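Local coordinates for protein KLLA0E08119p (Kluyveromyces lactis, PDB 3VA7) that probably catalyses, as the biotin-dependent carboxylase part of a longer bifunctional enzyme, the ATP-driven carboxylation of urea to urea-1-carboxylate, at residues L989-V992 with P997-V1000; N725-V730 with G1029-I1034. All blocks are in the same frame, centred on the assembly; numbering follows the deposited sequence.

Interaction 1 (L989-V992 with P997-V1000); sequences LGDV and PCAV. With URE (urea), chain C.
Asp991 meets Cys998 side chain to side chain beside the bound urea. From the Asp991 backbone, CB reaches across to strand 997-1001, 3.8 Å from Cys998 CB. With CG swung to the far side from its own backbone N (chi1 -150°), the carboxylate is carried past that methylene and its two oxygens take different neighbours; Asp991 CG itself lies 4.0 Å from Cys998 CB. OD2 lies against the cysteine, 3.3 Å from Cys998 CB and 3.6 Å from Cys998 SG, a van der Waals contact, and the same oxygen also lies close to Asp728 OD1, a like-charged neighbour. The other branch looks to the ligand: Asp991 OD1 is 3.3 Å from the urea O and 3.5 Å from urea N2. The cis peptide between Asp991 and Val992 bends the chain here, and Val992 follows as another pocket residue. Ser996 OG is hydrogen-bonded to Val992 O, tying the connecting loop together. In the fold, 989-992 is the loop leaving strand 984-989, and 997-1000 is the antiparallel neighbour of that strand. Strand 753-754 packs against both Asp991 and Cys998 through Leu753, while strand 1031-1034 flanks 997-1001 along its other edge.

Interaction 2 (N725-V730 with G1029-I1034); sequences NAHDYV and GMYMCI
His727 and Tyr1031 join the two halves of the carboxyltransferase domain, the first within subdomains A and B and the second within subdomains C and D, next to the urea pocket. Their side chains run roughly perpendicular. The link is a single hydrogen bond between His727 ND1 and Tyr1031 OH (2.5 Å, 156°), a length too short to be read closely at this resolution, in which either atom could be the donor. Each ring offers its rim: the phenol oxygen lies near the plane of the imidazole, ND1 lies in the plane of the phenol, and the two planes stand 80° apart, with centroids separated by 5.7 Å. The edges meet through a polar bond, neither ring over the other. The methylene of Met1030 covers one face of the phenol, CG sitting 4.2 Å above the ring plane. A phenylalanine at Tyr1031 would probably leave His727 ND1 without its partner from this strand and set the imidazole freer to turn. One residue on, the Asp728 carboxylate passes the phenol running the other way, OD2 coming to 3.9 Å from Tyr1031 CD1. Asp728 CG stands anti to the carbonyl carbon (chi1 -55°), and from there the carboxylate reaches stronger partners elsewhere: OD1 is hydrogen-bonded to Tyr1044 OH, and OD2 forms a salt bridge with Lys1012 NZ. Tyr1044 is itself a residue of the urea pocket, as is Cys1033, two residues beyond Tyr1031. A buried polar interface of this kind belongs to a carboxyltransferase active site assembled between two subdomain pairs, where biotin and urea are bound.

Both contacts are buried and lie about 7 Å apart, centre to centre, at the same active site. Interaction 1 joins a loop to the strand that follows it, a local contact within subdomains C and D. Interaction 2 spans nearly 300 residues and connects the A and B part to the C and D part. One strand of each lies in the same sheet, where 997-1001 and 1031-1034 are neighbours, Met1032 N probably bonding to Ala999 O. Their chemistry differs: van der Waals contacts and an aspartate turned to the ligand in the first, a histidine-tyrosine hydrogen bond in the second. The like-charged carboxylates of Asp991 and Asp728 come close beside the urea, at an uncertain separation.

Interaction 1 (L989-V992 with P997-V1000)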
# COMPACT_ATOMS: atom_id res chain seq x y z
N LEU A 989 -19.46 -4.77 6.08
CA LEU A 989 -18.04 -4.39 5.98
C LEU A 989 -17.84 -2.97 5.50
O LEU A 989 -18.70 -2.37 4.86
CB LEU A 989 -17.29 -5.33 5.06
CG LEU A 989 -17.42 -6.84 5.31
CD1 LEU A 989 -16.57 -7.58 4.33
CD2 LEU A 989 -17.04 -7.26 6.70
N GLY A 990 -16.70 -2.41 5.84
CA GLY A 990 -16.31 -1.02 5.47
C GLY A 990 -16.87 0.03 6.37
O GLY A 990 -17.26 1.09 5.90
N ASP A 991 -16.97 -0.27 7.67
CA ASP A 991 -17.29 0.75 8.71
C ASP A 991 -16.05 1.00 9.60
O ASP A 991 -15.96 0.49 10.71
CB ASP A 991 -18.38 0.20 9.58
CG ASP A 991 -19.28 1.28 10.14
OD1 ASP A 991 -18.84 2.46 10.26
OD2 ASP A 991 -20.44 0.92 10.48
N VAL A 992 -15.06 1.73 9.12
CA VAL A 992 -15.12 2.48 7.86
C VAL A 992 -13.78 2.12 7.19
O VAL A 992 -12.74 2.05 7.87
CB VAL A 992 -15.37 3.93 8.28
CG1 VAL A 992 -14.13 4.72 8.59
CG2 VAL A 992 -16.41 4.61 7.53
N PRO A 997 -15.27 -3.79 10.11
CA PRO A 997 -16.59 -4.36 10.40
C PRO A 997 -17.49 -3.45 11.17
O PRO A 997 -17.00 -2.58 11.85
CB PRO A 997 -16.27 -5.57 11.28
CG PRO A 997 -15.00 -5.13 11.98
CD PRO A 997 -14.22 -4.28 11.01
N CYS A 998 -18.80 -3.63 11.00
CA CYS A 998 -19.79 -3.17 11.95
C CYS A 998 -20.47 -4.38 12.62
O CYS A 998 -21.17 -5.17 11.98
CB CYS A 998 -20.79 -2.26 11.28
SG CYS A 998 -22.13 -1.63 12.34
N ALA A 999 -20.24 -4.56 13.90
CA ALA A 999 -20.59 -5.79 14.57
C ALA A 999 -21.47 -5.39 15.72
O ALA A 999 -21.52 -4.21 16.06
CB ALA A 999 -19.32 -6.48 15.08
N VAL A 1000 -22.18 -6.37 16.30
CA VAL A 1000 -23.14 -6.14 17.38
C VAL A 1000 -23.09 -7.28 18.38
O VAL A 1000 -22.97 -8.45 17.99
CB VAL A 1000 -24.57 -6.05 16.84
CG1 VAL A 1000 -25.04 -7.36 16.25
CG2 VAL A 1000 -25.51 -5.56 17.93
C URE C . -16.83 4.83 12.31
O URE C . -16.57 3.60 12.29
N1 URE C . -15.97 5.72 12.75
N2 URE C . -17.98 5.41 11.93

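Interaction 2 (N725-V730 with G1029-I1034)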
# COMPACT_ATOMS: atom_id res chain seq x y z
N ASN A 725 -27.51 10.11 14.15
CA ASN A 725 -26.99 8.75 14.25
C ASN A 725 -28.03 7.75 13.72
O ASN A 725 -29.21 7.85 14.05
CB ASN A 725 -26.65 8.42 15.71
CG ASN A 725 -25.44 9.19 16.24
OD1 ASN A 725 -25.02 10.23 15.70
ND2 ASN A 725 -24.88 8.68 17.33
N ALA A 726 -27.57 6.75 12.97
CA ALA A 726 -28.42 5.88 12.19
C ALA A 726 -27.85 4.51 12.30
O ALA A 726 -26.63 4.34 12.43
CB ALA A 726 -28.39 6.33 10.71
N HIS A 727 -28.73 3.50 12.25
CA HIS A 727 -28.24 2.14 12.15
C HIS A 727 -27.39 2.05 10.87
O HIS A 727 -27.85 2.29 9.75
CB HIS A 727 -29.37 1.12 12.18
CG HIS A 727 -30.06 1.03 13.51
ND1 HIS A 727 -29.65 0.15 14.50
CD2 HIS A 727 -31.12 1.70 14.02
CE1 HIS A 727 -30.45 0.27 15.54
NE2 HIS A 727 -31.34 1.22 15.28
N ASP A 728 -26.13 1.75 11.06
CA ASP A 728 -25.13 1.83 9.98
C ASP A 728 -25.64 1.14 8.71
O ASP A 728 -26.23 0.03 8.79
CB ASP A 728 -23.77 1.29 10.48
CG ASP A 728 -23.27 2.02 11.75
OD1 ASP A 728 -22.07 2.35 11.80
OD2 ASP A 728 -24.10 2.29 12.67
N TYR A 729 -25.46 1.84 7.58
CA TYR A 729 -26.01 1.51 6.26
C TYR A 729 -24.99 2.08 5.32
O TYR A 729 -24.17 2.88 5.76
CB TYR A 729 -27.42 2.16 6.01
CG TYR A 729 -27.33 3.67 5.95
CD1 TYR A 729 -27.41 4.42 7.09
CD2 TYR A 729 -27.10 4.32 4.75
CE1 TYR A 729 -27.31 5.81 7.05
CE2 TYR A 729 -27.00 5.69 4.67
CZ TYR A 729 -27.08 6.45 5.84
OH TYR A 729 -26.94 7.84 5.79
N VAL A 730 -25.02 1.68 4.06
CA VAL A 730 -23.93 2.00 3.13
C VAL A 730 -24.28 3.25 2.38
O VAL A 730 -25.44 3.48 2.01
CB VAL A 730 -23.59 0.88 2.18
CG1 VAL A 730 -22.36 1.24 1.35
CG2 VAL A 730 -23.35 -0.43 2.99
N GLY A 1029 -22.80 3.88 19.51
CA GLY A 1029 -24.09 3.43 20.06
C GLY A 1029 -23.86 2.02 20.57
O GLY A 1029 -22.95 1.78 21.36
N MET A 1030 -24.64 1.05 20.09
CA MET A 1030 -24.38 -0.35 20.52
C MET A 1030 -23.42 -1.16 19.62
O MET A 1030 -23.15 -2.33 19.90
CB MET A 1030 -25.67 -1.10 20.70
CG MET A 1030 -26.12 -1.87 19.50
SD MET A 1030 -27.91 -2.12 19.56
CE MET A 1030 -28.18 -3.27 18.20
N TYR A 1031 -22.89 -0.53 18.57
CA TYR A 1031 -22.13 -1.28 17.58
C TYR A 1031 -20.65 -1.19 17.84
O TYR A 1031 -20.17 -0.22 18.44
CB TYR A 1031 -22.47 -0.85 16.11
CG TYR A 1031 -23.93 -1.10 15.73
CD1 TYR A 1031 -24.84 -0.03 15.67
CD2 TYR A 1031 -24.42 -2.39 15.51
CE1 TYR A 1031 -26.14 -0.21 15.36
CE2 TYR A 1031 -25.78 -2.61 15.20
CZ TYR A 1031 -26.63 -1.52 15.12
OH TYR A 1031 -28.00 -1.65 14.84
N MET A 1032 -19.94 -2.21 17.38
CA MET A 1032 -18.51 -2.30 17.50
C MET A 1032 -17.85 -2.26 16.14
O MET A 1032 -18.33 -2.88 15.21
CB MET A 1032 -18.17 -3.61 18.17
CG MET A 1032 -16.70 -3.76 18.34
SD MET A 1032 -15.96 -4.83 17.10
CE MET A 1032 -14.68 -3.76 16.71
N CYS A 1033 -16.72 -1.55 16.03
CA CYS A 1033 -15.92 -1.56 14.80
C CYS A 1033 -14.42 -1.70 15.09
O CYS A 1033 -13.96 -1.40 16.19
CB CYS A 1033 -16.14 -0.30 13.98
SG CYS A 1033 -15.24 1.14 14.60
N ILE A 1034 -13.69 -2.22 14.11
CA ILE A 1034 -12.24 -2.23 14.11
C ILE A 1034 -11.82 -1.36 12.94
O ILE A 1034 -12.26 -1.60 11.81
CB ILE A 1034 -11.68 -3.62 13.93
CG1 ILE A 1034 -12.04 -4.47 15.14
CG2 ILE A 1034 -10.21 -3.55 13.76
CD1 ILE A 1034 -11.77 -5.97 14.98